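Local atomic coordinates of bacterioferritin (Rhodobacter capsulatus, PDB entry 1JGC), a protein that stores iron, probably oxidising Fe(2+) with dioxygen at a ferroxidase centre and laying down the ferric mineral inside a 24-subunit, haem-bearing shell. Residues A13-E18 against G53-I58; W26-L31 against L77-G82; G36-A41 against N153-D158; D96-Y101 against S122-E127. One frame throughout, in Å; residues are numbered along the deposited sequence. Where two conformers were deposited one is given.

Interaction 1: A13-E18 against G53-I58; sequences AALRSE and GHADKI
Two ligands of the ferroxidase centre, E18 and H54, meet here where antiparallel helices 5-34 and 38-64 of the four-helix bundle pack side by side. In the conformer given, OE2 of E18 reaches the imidazole at its edge, close to the ring plane, and takes a weak hydrogen bond from ND1 of H54 at 3.0 Å, doubtful because E18 was modelled in a second conformer too. Carboxylate and ring lie almost coplanar, their planes 7° apart, yet the N-H points well off the oxygen (128°), and the same nitrogen has a second weak bond to E51. A bend in the E18 chain at chi2 brings the carboxylate round to this edge. Both residues are assigned as ligands of the first iron of the dinuclear site, which is metal-free in this crystal, and E51 lies close beside E18. The short helix segments approach to 9.2 Å between axes and run at 158° to each other, as neighbouring antiparallel helices of the ferritin-like bundle. Next to the site the interface is apolar. I58 reaches across with both branches: CD1 lies 3.9 Å from CB of A14, and CG2 is 4.0 Å from CB of L15. The tip of L15, carried over by CG lying anti to the backbone N, sets CD1 4.0 Å from CB of A55.

Interaction 2: W26-L31 against L77-G82; sequences WVHFRL and LRIGEG. With HEM (protoporphyrin IX containing Fe), chain D.
NE2 of H28 accepts the backbone N-H of G80 in a nearly straight hydrogen bond, 3.1 Å from NE2 to N with an angle of 166° at the hydrogen. The donor is tilted 19° from the imidazole plane, and the carbonyl O of R78 lies 3.4 Å from the same NE2. As NE2 is the acceptor, the ring proton probably sits on ND1, consistent with the weak hydrogen bond from ND1 to D90. Both ring nitrogens are thus engaged, and the imidazole ties helix 5-34 to the loop and to helix 83-111. The 77-82 segment is part of the long connection that carries a ferritin-like chain from its second helix to its third, along the length of the bundle, and G82 forms the N-cap of helix 83-111. Beside the histidine, I79 lies across V27 and L31 at about a right angle to each. Its CG2 does the touching, 3.6 Å from CD2 of L31 and 4.0 Å from CG1 of V27. R78 directs its guanidinium away from this contact, to a salt bridge with D96. W26 serves another surface of the helix, toward the haem: with CG anti to the backbone N (chi1 -159°), the indole spreads beside the porphyrin edge. CAC of the haem vinyl lies 3.7 Å above the indole plane on one face and CD2 of F29 3.8 Å above it on the other, both offset toward the rim, while CH2 of W26 comes 3.6 Å from the haem methyl CMD. NE1 of W26 is hydrogen-bonded to OD1 of D56 of the second subunit.

Interaction 3: G36-A41 against N153-D158; sequences GLAKMA and NAAPMD
The backbone carbonyls of G36 and N153 carry the polar part of this contact. N153 O accepts the N-H of K39 at 3.2 Å, a bent bond (135° at the hydrogen) whose donor stands 38° out of the carbonyl plane. K39 lies in the first turn of helix 38-64, so N153 O satisfies an amide that has no preceding turn to bond to, and the partial positive charge of a helix start would suit such an acceptor. G36 O takes a weak hydrogen bond from N of A155 at 3.4 Å and a CA-H...O contact from A154, as well as a weak bond from the N-H of A38 in its own segment. The glycine closes helix 5-34 with a Schellman motif at positive phi, and L37 occupies the N-cap position of helix 38-64; the tight bend between the first two helices of the bundle is therefore the surface on which the chain settles as it leaves the short helix 146-152. The side-chain amide of N153 is also occupied: ND2 gives a hydrogen bond to F149 O, and OD1 receives the backbone N-H of M157 from the fourth subunit. Through the matching bond from M157 N to N153 OD1 of the third subunit, the C-terminal tail joins neighbouring subunits in the shell. Two apolar pairs add to this: CB of A38 meets CB of A155 at 3.6 Å, and CD2 of L37 lies 4.1 Å from CB of A154. The extended K39 chain runs alongside the 153-154 backbone, its CE 3.8 Å from A154 O.

Interaction 4: D96-Y101 against S122-E127; sequences DALKLY and SLITDE
The ring of Y101 offers a face to L123 and an edge to E127. CB of L123 sits over the face in a CH-pi contact, 4.2 Å from the ring centroid and 25° off its normal; the opposite face is turned to the carbonyl O of A97. At the edge, in the ring plane, OE2 of E127 comes 3.2 Å from CE2 of Y101. Tyrosine and glutamate cross at about a right angle, ring and carboxylate planes 44° apart, and the link from Y101 OH to OE2 is a weak hydrogen bond at 3.5 Å. E127 is assigned as a ligand of both irons of the ferroxidase centre, so the tyrosine borders the dinuclear site and comes close to E18 as well. Helices 83-111 and 114-144, the antiparallel second pair of the ferritin-like bundle, pass here with the axes of their short segments 9.6 Å apart at 157°. L98 and E127 run alongside one another, pointing opposite ways, the leucine laying CD2 3.7 Å from CB of the glutamate. The first torsion of I124 divides its branches between two partners: CG2, anti to the backbone N, lies 4.0 Å from the same L98 methyl, while CG1 turns to CB of Y101, at 3.6 Å, and packs the base of the tyrosine. Beyond this layer, I124 also packs on I114 of the fifth subunit.

In the fold
Helix 5-34 supplies the first segments of interactions 1 and 2, and the turn after it opens interaction 3. Interaction 1 closes first, pairing helix 5-34 with helix 38-64. Interaction 2 crosses interaction 1 and closes later, when the long loop returns along the bundle to helix 5-34. Interaction 3 stays open until the C-terminal tail; it crosses both earlier contacts, and interaction 4, pairing helices 83-111 and 114-144, falls wholly within its span. Interactions 1 and 4 touch, their centres about 11 Å apart, and together bring both helix pairs to the dinuclear site. Interaction 2 reaches interaction 4 through R78 and D96, and interaction 3 through F29 and A41.

Interaction 1: A13-E18 against G53-I58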
# COMPACT_ATOMS: atom_id res chain seq x y z
N ALA A 13 -34.91 43.17 -13.43
CA ALA A 13 -34.99 43.94 -12.20
C ALA A 13 -34.36 43.09 -11.09
O ALA A 13 -33.61 43.60 -10.26
CB ALA A 13 -36.44 44.28 -11.86
N ALA A 14 -34.66 41.80 -11.10
CA ALA A 14 -34.10 40.90 -10.11
C ALA A 14 -32.58 40.87 -10.26
O ALA A 14 -31.84 40.84 -9.28
CB ALA A 14 -34.68 39.51 -10.29
N LEU A 15 -32.11 40.90 -11.51
CA LEU A 15 -30.68 40.90 -11.80
C LEU A 15 -30.03 42.13 -11.18
O LEU A 15 -28.98 42.04 -10.54
CB LEU A 15 -30.45 40.89 -13.31
CG LEU A 15 -29.01 41.12 -13.76
CD1 LEU A 15 -28.07 40.10 -13.13
CD2 LEU A 15 -28.95 41.05 -15.27
N ARG A 16 -30.65 43.28 -11.39
CA ARG A 16 -30.12 44.52 -10.85
C ARG A 16 -30.08 44.44 -9.34
O ARG A 16 -29.16 44.92 -8.70
CB ARG A 16 -30.97 45.72 -11.28
CG ARG A 16 -30.64 46.97 -10.49
CD ARG A 16 -31.42 48.17 -10.95
NE ARG A 16 -30.98 48.59 -12.28
CZ ARG A 16 -31.78 48.61 -13.35
NH1 ARG A 16 -33.06 48.24 -13.22
NH2 ARG A 16 -31.32 49.00 -14.54
N SER A 17 -31.10 43.83 -8.76
CA SER A 17 -31.17 43.68 -7.32
C SER A 17 -29.98 42.83 -6.86
O SER A 17 -29.33 43.15 -5.86
CB SER A 17 -32.49 43.02 -6.95
OG SER A 17 -32.63 42.88 -5.55
N GLU A 18 -29.72 41.74 -7.58
CA GLU A 18 -28.61 40.84 -7.24
C GLU A 18 -27.24 41.49 -7.41
O GLU A 18 -26.38 41.33 -6.54
CB GLU A 18 -28.69 39.56 -8.07
CG GLU A 18 -29.93 38.70 -7.83
CD GLU A 18 -30.11 38.27 -6.38
OE1 GLU A 18 -30.32 39.15 -5.52
OE2 GLU A 18 -30.05 37.05 -6.10
N GLY A 53 -23.89 33.70 -8.05
CA GLY A 53 -24.50 32.53 -8.66
C GLY A 53 -25.92 32.80 -9.12
O GLY A 53 -26.32 32.38 -10.21
N HIS A 54 -26.69 33.50 -8.30
CA HIS A 54 -28.07 33.84 -8.64
C HIS A 54 -28.06 34.69 -9.91
O HIS A 54 -28.81 34.43 -10.84
CB HIS A 54 -28.72 34.64 -7.50
CG HIS A 54 -28.96 33.83 -6.26
ND1 HIS A 54 -29.19 34.41 -5.03
CD2 HIS A 54 -29.05 32.49 -6.07
CE1 HIS A 54 -29.40 33.46 -4.14
NE2 HIS A 54 -29.32 32.29 -4.74
N ALA A 55 -27.20 35.71 -9.92
CA ALA A 55 -27.10 36.61 -11.06
C ALA A 55 -26.83 35.84 -12.34
O ALA A 55 -27.49 36.06 -13.36
CB ALA A 55 -26.00 37.63 -10.81
N ASP A 56 -25.86 34.94 -12.30
CA ASP A 56 -25.52 34.15 -13.48
C ASP A 56 -26.73 33.35 -13.95
O ASP A 56 -27.07 33.34 -15.14
CB ASP A 56 -24.35 33.22 -13.17
CG ASP A 56 -24.00 32.34 -14.34
OD1 ASP A 56 -23.86 32.87 -15.46
OD2 ASP A 56 -23.86 31.11 -14.14
N LYS A 57 -27.38 32.68 -13.02
CA LYS A 57 -28.56 31.87 -13.31
C LYS A 57 -29.64 32.72 -14.01
O LYS A 57 -30.25 32.29 -14.99
CB LYS A 57 -29.07 31.29 -11.99
CG LYS A 57 -30.29 30.42 -12.09
CD LYS A 57 -30.82 30.05 -10.69
CE LYS A 57 -29.78 29.27 -9.89
NZ LYS A 57 -30.26 28.87 -8.51
N ILE A 58 -29.85 33.93 -13.51
CA ILE A 58 -30.86 34.84 -14.06
C ILE A 58 -30.50 35.38 -15.45
O ILE A 58 -31.37 35.55 -16.31
CB ILE A 58 -31.11 36.02 -13.09
CG1 ILE A 58 -31.89 35.50 -11.89
CG2 ILE A 58 -31.85 37.15 -13.78
CD1 ILE A 58 -32.15 36.54 -10.86

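Interaction 2: W26-L31 against L77-G82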
# COMPACT_ATOMS: atom_id res chain seq x y z
N TRP A 26 -19.75 42.34 -0.79
CA TRP A 26 -18.31 42.36 -0.97
C TRP A 26 -17.65 43.53 -0.26
O TRP A 26 -16.58 43.38 0.31
CB TRP A 26 -17.94 42.37 -2.45
CG TRP A 26 -16.55 41.88 -2.66
CD1 TRP A 26 -15.40 42.62 -2.63
CD2 TRP A 26 -16.14 40.51 -2.80
NE1 TRP A 26 -14.30 41.80 -2.74
CE2 TRP A 26 -14.72 40.50 -2.84
CE3 TRP A 26 -16.82 39.30 -2.89
CZ2 TRP A 26 -13.98 39.32 -2.97
CZ3 TRP A 26 -16.09 38.12 -3.01
CH2 TRP A 26 -14.68 38.14 -3.05
N VAL A 27 -18.29 44.69 -0.28
CA VAL A 27 -17.72 45.84 0.41
C VAL A 27 -17.75 45.55 1.91
O VAL A 27 -16.81 45.86 2.63
CB VAL A 27 -18.52 47.14 0.11
CG1 VAL A 27 -17.97 48.28 0.92
CG2 VAL A 27 -18.45 47.48 -1.36
N HIS A 28 -18.84 44.95 2.37
CA HIS A 28 -18.97 44.63 3.78
C HIS A 28 -17.90 43.63 4.20
O HIS A 28 -17.37 43.71 5.31
CB HIS A 28 -20.36 44.08 4.07
CG HIS A 28 -21.40 45.14 4.19
ND1 HIS A 28 -22.75 44.86 4.27
CD2 HIS A 28 -21.29 46.49 4.27
CE1 HIS A 28 -23.42 45.99 4.40
NE2 HIS A 28 -22.56 47.00 4.40
N PHE A 29 -17.59 42.70 3.31
CA PHE A 29 -16.55 41.71 3.58
C PHE A 29 -15.23 42.45 3.81
O PHE A 29 -14.58 42.27 4.83
CB PHE A 29 -16.45 40.73 2.40
CG PHE A 29 -15.07 40.18 2.17
CD1 PHE A 29 -14.43 39.45 3.16
CD2 PHE A 29 -14.41 40.40 0.97
CE1 PHE A 29 -13.15 38.95 2.95
CE2 PHE A 29 -13.13 39.91 0.75
CZ PHE A 29 -12.49 39.18 1.74
N ARG A 30 -14.87 43.30 2.86
CA ARG A 30 -13.64 44.06 2.95
C ARG A 30 -13.60 44.95 4.19
O ARG A 30 -12.59 44.99 4.90
CB ARG A 30 -13.46 44.90 1.68
CG ARG A 30 -12.75 44.13 0.60
CD ARG A 30 -11.38 43.76 1.11
NE ARG A 30 -10.73 42.71 0.34
CZ ARG A 30 -9.72 41.98 0.81
NH1 ARG A 30 -9.27 42.19 2.04
NH2 ARG A 30 -9.17 41.04 0.06
N LEU A 31 -14.69 45.65 4.44
CA LEU A 31 -14.81 46.53 5.59
C LEU A 31 -14.62 45.72 6.89
O LEU A 31 -13.81 46.07 7.74
CB LEU A 31 -16.19 47.18 5.58
CG LEU A 31 -16.37 48.70 5.46
CD1 LEU A 31 -15.11 49.41 4.99
CD2 LEU A 31 -17.51 48.94 4.52
N LEU A 77 -26.82 51.34 -3.04
CA LEU A 77 -26.07 50.50 -2.11
C LEU A 77 -26.30 50.97 -0.67
O LEU A 77 -26.57 52.14 -0.43
CB LEU A 77 -24.58 50.60 -2.42
CG LEU A 77 -24.06 49.89 -3.67
CD1 LEU A 77 -22.66 50.37 -4.01
CD2 LEU A 77 -24.09 48.39 -3.42
N ARG A 78 -26.19 50.05 0.28
CA ARG A 78 -26.35 50.39 1.69
C ARG A 78 -25.12 49.91 2.45
O ARG A 78 -25.06 48.76 2.88
CB ARG A 78 -27.59 49.70 2.26
CG ARG A 78 -28.89 50.25 1.76
CD ARG A 78 -29.97 49.24 1.96
NE ARG A 78 -31.30 49.83 2.02
CZ ARG A 78 -32.35 49.34 1.39
NH1 ARG A 78 -32.22 48.25 0.64
NH2 ARG A 78 -33.53 49.93 1.50
N ILE A 79 -24.14 50.79 2.61
CA ILE A 79 -22.90 50.45 3.29
C ILE A 79 -22.91 50.84 4.76
O ILE A 79 -22.88 52.02 5.10
CB ILE A 79 -21.70 51.16 2.62
CG1 ILE A 79 -21.78 51.03 1.10
CG2 ILE A 79 -20.42 50.58 3.12
CD1 ILE A 79 -21.91 49.61 0.60
N GLY A 80 -22.94 49.84 5.65
CA GLY A 80 -22.93 50.13 7.07
C GLY A 80 -21.59 50.70 7.49
O GLY A 80 -20.57 50.43 6.85
N GLU A 81 -21.55 51.51 8.54
CA GLU A 81 -20.28 52.07 8.97
C GLU A 81 -19.77 51.36 10.20
O GLU A 81 -18.78 51.79 10.81
CB GLU A 81 -20.40 53.58 9.23
CG GLU A 81 -20.64 54.39 7.97
CD GLU A 81 -20.43 55.89 8.17
OE1 GLU A 81 -21.09 56.48 9.07
OE2 GLU A 81 -19.61 56.48 7.42
N GLY A 82 -20.44 50.28 10.57
CA GLY A 82 -20.05 49.50 11.73
C GLY A 82 -20.61 48.09 11.69
O GLY A 82 -21.47 47.78 10.86
CHA HEM D . -16.10 34.39 -8.30
CHB HEM D . -19.71 35.79 -11.23
CHC HEM D . -19.05 40.29 -9.70
CHD HEM D . -15.09 39.01 -7.30
C1A HEM D . -17.27 34.37 -9.07
C2A HEM D . -18.23 33.29 -9.21
C3A HEM D . -18.98 33.59 -10.33
C4A HEM D . -18.82 35.01 -10.51
CMA HEM D . -19.99 32.67 -11.05
CAA HEM D . -18.62 32.22 -8.20
CBA HEM D . -17.54 31.33 -7.62
CGA HEM D . -16.90 30.44 -8.65
O1A HEM D . -15.96 29.69 -8.28
O2A HEM D . -17.33 30.47 -9.82
C1B HEM D . -19.87 37.15 -11.07
C2B HEM D . -20.91 37.95 -11.70
C3B HEM D . -20.69 39.25 -11.33
C4B HEM D . -19.57 39.22 -10.38
CMB HEM D . -22.06 37.44 -12.57
CAB HEM D . -21.49 40.32 -11.75
CBB HEM D . -21.04 41.58 -12.10
C1C HEM D . -18.00 40.32 -8.82
C2C HEM D . -17.61 41.48 -8.04
C3C HEM D . -16.49 41.13 -7.33
C4C HEM D . -16.17 39.76 -7.74
CMC HEM D . -18.35 42.83 -8.02
CAC HEM D . -15.81 41.90 -6.38
CBC HEM D . -15.74 43.28 -6.32
C1D HEM D . -14.96 37.64 -7.41
C2D HEM D . -13.90 36.86 -6.79
C3D HEM D . -14.17 35.53 -7.07
C4D HEM D . -15.44 35.51 -7.82
CMD HEM D . -12.71 37.39 -5.99
CAD HEM D . -13.18 34.40 -6.76
CBD HEM D . -13.57 33.38 -5.70
CGD HEM D . -12.42 32.45 -5.33
O1D HEM D . -11.77 31.90 -6.25
O2D HEM D . -12.17 32.26 -4.11
NA HEM D . -17.88 35.50 -9.60
NB HEM D . -19.08 37.93 -10.23
NC HEM D . -17.21 39.23 -8.52
ND HEM D . -15.89 36.81 -8.04
FE HEM D . -17.54 37.35 -9.07

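Interaction 3: G36-A41 against N153-D158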
# COMPACT_ATOMS: atom_id res chain seq x y z
N GLY A 36 -11.00 43.81 11.58
CA GLY A 36 -10.45 42.70 12.33
C GLY A 36 -11.49 41.66 12.69
O GLY A 36 -11.24 40.79 13.51
N LEU A 37 -12.66 41.76 12.07
CA LEU A 37 -13.73 40.81 12.33
C LEU A 37 -13.75 39.77 11.21
O LEU A 37 -14.72 39.65 10.47
CB LEU A 37 -15.07 41.54 12.40
CG LEU A 37 -15.10 42.75 13.35
CD1 LEU A 37 -16.49 43.36 13.38
CD2 LEU A 37 -14.69 42.31 14.74
N ALA A 38 -12.66 39.01 11.11
CA ALA A 38 -12.51 38.00 10.07
C ALA A 38 -13.65 37.01 9.90
O ALA A 38 -14.05 36.70 8.78
CB ALA A 38 -11.21 37.25 10.28
N LYS A 39 -14.20 36.52 11.01
CA LYS A 39 -15.27 35.54 10.93
C LYS A 39 -16.55 36.14 10.36
O LYS A 39 -17.30 35.47 9.66
CB LYS A 39 -15.51 34.93 12.30
CG LYS A 39 -14.23 34.37 12.86
CD LYS A 39 -14.42 33.68 14.17
CE LYS A 39 -13.11 33.04 14.61
NZ LYS A 39 -13.29 32.37 15.92
N MET A 40 -16.79 37.40 10.66
CA MET A 40 -17.95 38.08 10.14
C MET A 40 -17.68 38.32 8.64
O MET A 40 -18.57 38.18 7.80
CB MET A 40 -18.14 39.39 10.89
CG MET A 40 -19.23 40.29 10.37
SD MET A 40 -19.53 41.67 11.51
CE MET A 40 -21.32 41.81 11.32
N ALA A 41 -16.44 38.65 8.33
CA ALA A 41 -16.03 38.92 6.96
C ALA A 41 -16.20 37.72 6.03
O ALA A 41 -16.69 37.87 4.91
CB ALA A 41 -14.57 39.38 6.94
N ASN A 153 -16.61 37.29 16.77
CA ASN A 153 -16.35 37.25 15.35
C ASN A 153 -15.01 37.81 14.92
O ASN A 153 -14.79 38.05 13.73
CB ASN A 153 -17.48 37.96 14.62
CG ASN A 153 -18.75 37.13 14.60
OD1 ASN A 153 -18.85 36.17 13.84
ND2 ASN A 153 -19.71 37.47 15.45
N ALA A 154 -14.12 37.99 15.88
CA ALA A 154 -12.79 38.53 15.61
C ALA A 154 -11.73 37.44 15.49
O ALA A 154 -11.90 36.32 15.98
CB ALA A 154 -12.40 39.51 16.71
N ALA A 155 -10.63 37.77 14.84
CA ALA A 155 -9.55 36.81 14.68
C ALA A 155 -8.37 37.22 15.57
O ALA A 155 -8.06 38.40 15.70
CB ALA A 155 -9.11 36.76 13.22
N PRO A 156 -7.72 36.23 16.20
CA PRO A 156 -6.57 36.50 17.07
C PRO A 156 -5.42 37.04 16.22
O PRO A 156 -5.41 36.86 15.00
CB PRO A 156 -6.25 35.13 17.66
CG PRO A 156 -7.57 34.40 17.60
CD PRO A 156 -8.09 34.81 16.25
N MET A 157 -4.45 37.71 16.84
CA MET A 157 -3.32 38.26 16.10
C MET A 157 -2.48 37.22 15.36
O MET A 157 -1.81 37.56 14.39
CB MET A 157 -2.41 39.05 17.04
CG MET A 157 -2.99 40.35 17.51
SD MET A 157 -1.73 41.38 18.30
CE MET A 157 -0.72 41.83 16.91
N ASP A 158 -2.52 35.97 15.81
CA ASP A 158 -1.73 34.90 15.19
C ASP A 158 -2.57 34.05 14.23
O ASP A 158 -2.21 32.92 13.93
CB ASP A 158 -1.15 33.99 16.26
CG ASP A 158 -2.21 33.10 16.91
OD1 ASP A 158 -3.40 33.49 16.91
OD2 ASP A 158 -1.87 32.01 17.41

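Interaction 4: D96-Y101 against S122-E127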
# COMPACT_ATOMS: atom_id res chain seq x y z
N ASP A 96 -36.20 44.23 0.52
CA ASP A 96 -36.55 44.82 -0.76
C ASP A 96 -36.55 43.74 -1.83
O ASP A 96 -37.47 43.68 -2.66
CB ASP A 96 -35.56 45.92 -1.15
CG ASP A 96 -35.68 47.15 -0.29
OD1 ASP A 96 -36.70 47.26 0.44
OD2 ASP A 96 -34.77 48.01 -0.36
N ALA A 97 -35.52 42.89 -1.83
CA ALA A 97 -35.42 41.82 -2.81
C ALA A 97 -36.60 40.86 -2.70
O ALA A 97 -37.21 40.50 -3.71
CB ALA A 97 -34.09 41.05 -2.65
N LEU A 98 -36.94 40.44 -1.48
CA LEU A 98 -38.08 39.53 -1.31
C LEU A 98 -39.37 40.14 -1.86
O LEU A 98 -40.18 39.47 -2.51
CB LEU A 98 -38.26 39.17 0.16
CG LEU A 98 -37.37 38.05 0.71
CD1 LEU A 98 -37.49 38.01 2.22
CD2 LEU A 98 -37.78 36.72 0.10
N LYS A 99 -39.54 41.43 -1.60
CA LYS A 99 -40.71 42.16 -2.06
C LYS A 99 -40.78 42.02 -3.57
O LYS A 99 -41.80 41.62 -4.13
CB LYS A 99 -40.58 43.63 -1.66
CG LYS A 99 -41.77 44.49 -2.01
CD LYS A 99 -41.56 45.92 -1.49
CE LYS A 99 -42.76 46.82 -1.81
NZ LYS A 99 -42.97 47.06 -3.28
N LEU A 100 -39.67 42.34 -4.23
CA LEU A 100 -39.60 42.26 -5.68
C LEU A 100 -39.82 40.86 -6.23
O LEU A 100 -40.51 40.69 -7.24
CB LEU A 100 -38.25 42.79 -6.17
CG LEU A 100 -37.93 42.53 -7.64
CD1 LEU A 100 -38.96 43.20 -8.52
CD2 LEU A 100 -36.53 43.05 -7.96
N TYR A 101 -39.23 39.86 -5.57
CA TYR A 101 -39.36 38.48 -6.03
C TYR A 101 -40.76 37.92 -5.90
O TYR A 101 -41.21 37.17 -6.77
CB TYR A 101 -38.38 37.56 -5.30
CG TYR A 101 -36.92 37.90 -5.46
CD1 TYR A 101 -36.46 38.61 -6.56
CD2 TYR A 101 -35.99 37.48 -4.51
CE1 TYR A 101 -35.10 38.89 -6.72
CE2 TYR A 101 -34.63 37.75 -4.65
CZ TYR A 101 -34.19 38.46 -5.76
OH TYR A 101 -32.85 38.71 -5.89
N SER A 122 -37.36 29.79 -5.94
CA SER A 122 -36.07 29.35 -5.46
C SER A 122 -35.34 30.56 -4.84
O SER A 122 -34.77 30.45 -3.75
CB SER A 122 -35.26 28.75 -6.61
OG SER A 122 -33.92 28.50 -6.20
N LEU A 123 -35.38 31.70 -5.51
CA LEU A 123 -34.74 32.90 -4.98
C LEU A 123 -35.40 33.33 -3.67
O LEU A 123 -34.72 33.67 -2.70
CB LEU A 123 -34.81 34.03 -5.99
CG LEU A 123 -33.95 33.88 -7.26
CD1 LEU A 123 -34.26 35.03 -8.22
CD2 LEU A 123 -32.47 33.88 -6.89
N ILE A 124 -36.73 33.30 -3.64
CA ILE A 124 -37.47 33.67 -2.43
C ILE A 124 -37.03 32.77 -1.29
O ILE A 124 -36.80 33.24 -0.18
CB ILE A 124 -39.01 33.54 -2.64
CG1 ILE A 124 -39.50 34.67 -3.56
CG2 ILE A 124 -39.74 33.58 -1.30
CD1 ILE A 124 -40.94 34.53 -3.97
N THR A 125 -36.92 31.47 -1.57
CA THR A 125 -36.50 30.52 -0.55
C THR A 125 -35.09 30.82 -0.03
O THR A 125 -34.87 30.80 1.17
CB THR A 125 -36.56 29.07 -1.07
OG1 THR A 125 -37.88 28.78 -1.54
CG2 THR A 125 -36.22 28.09 0.04
N ASP A 126 -34.15 31.10 -0.93
CA ASP A 126 -32.79 31.42 -0.49
C ASP A 126 -32.76 32.71 0.32
O ASP A 126 -32.09 32.79 1.35
CB ASP A 126 -31.84 31.58 -1.69
CG ASP A 126 -31.65 30.30 -2.47
OD1 ASP A 126 -31.78 29.20 -1.88
OD2 ASP A 126 -31.34 30.40 -3.68
N GLU A 127 -33.47 33.73 -0.14
CA GLU A 127 -33.48 34.99 0.57
C GLU A 127 -34.11 34.87 1.96
O GLU A 127 -33.65 35.51 2.91
CB GLU A 127 -34.16 36.08 -0.26
CG GLU A 127 -33.21 37.19 -0.75
CD GLU A 127 -32.11 36.70 -1.72
OE1 GLU A 127 -31.27 35.85 -1.33
OE2 GLU A 127 -32.07 37.19 -2.88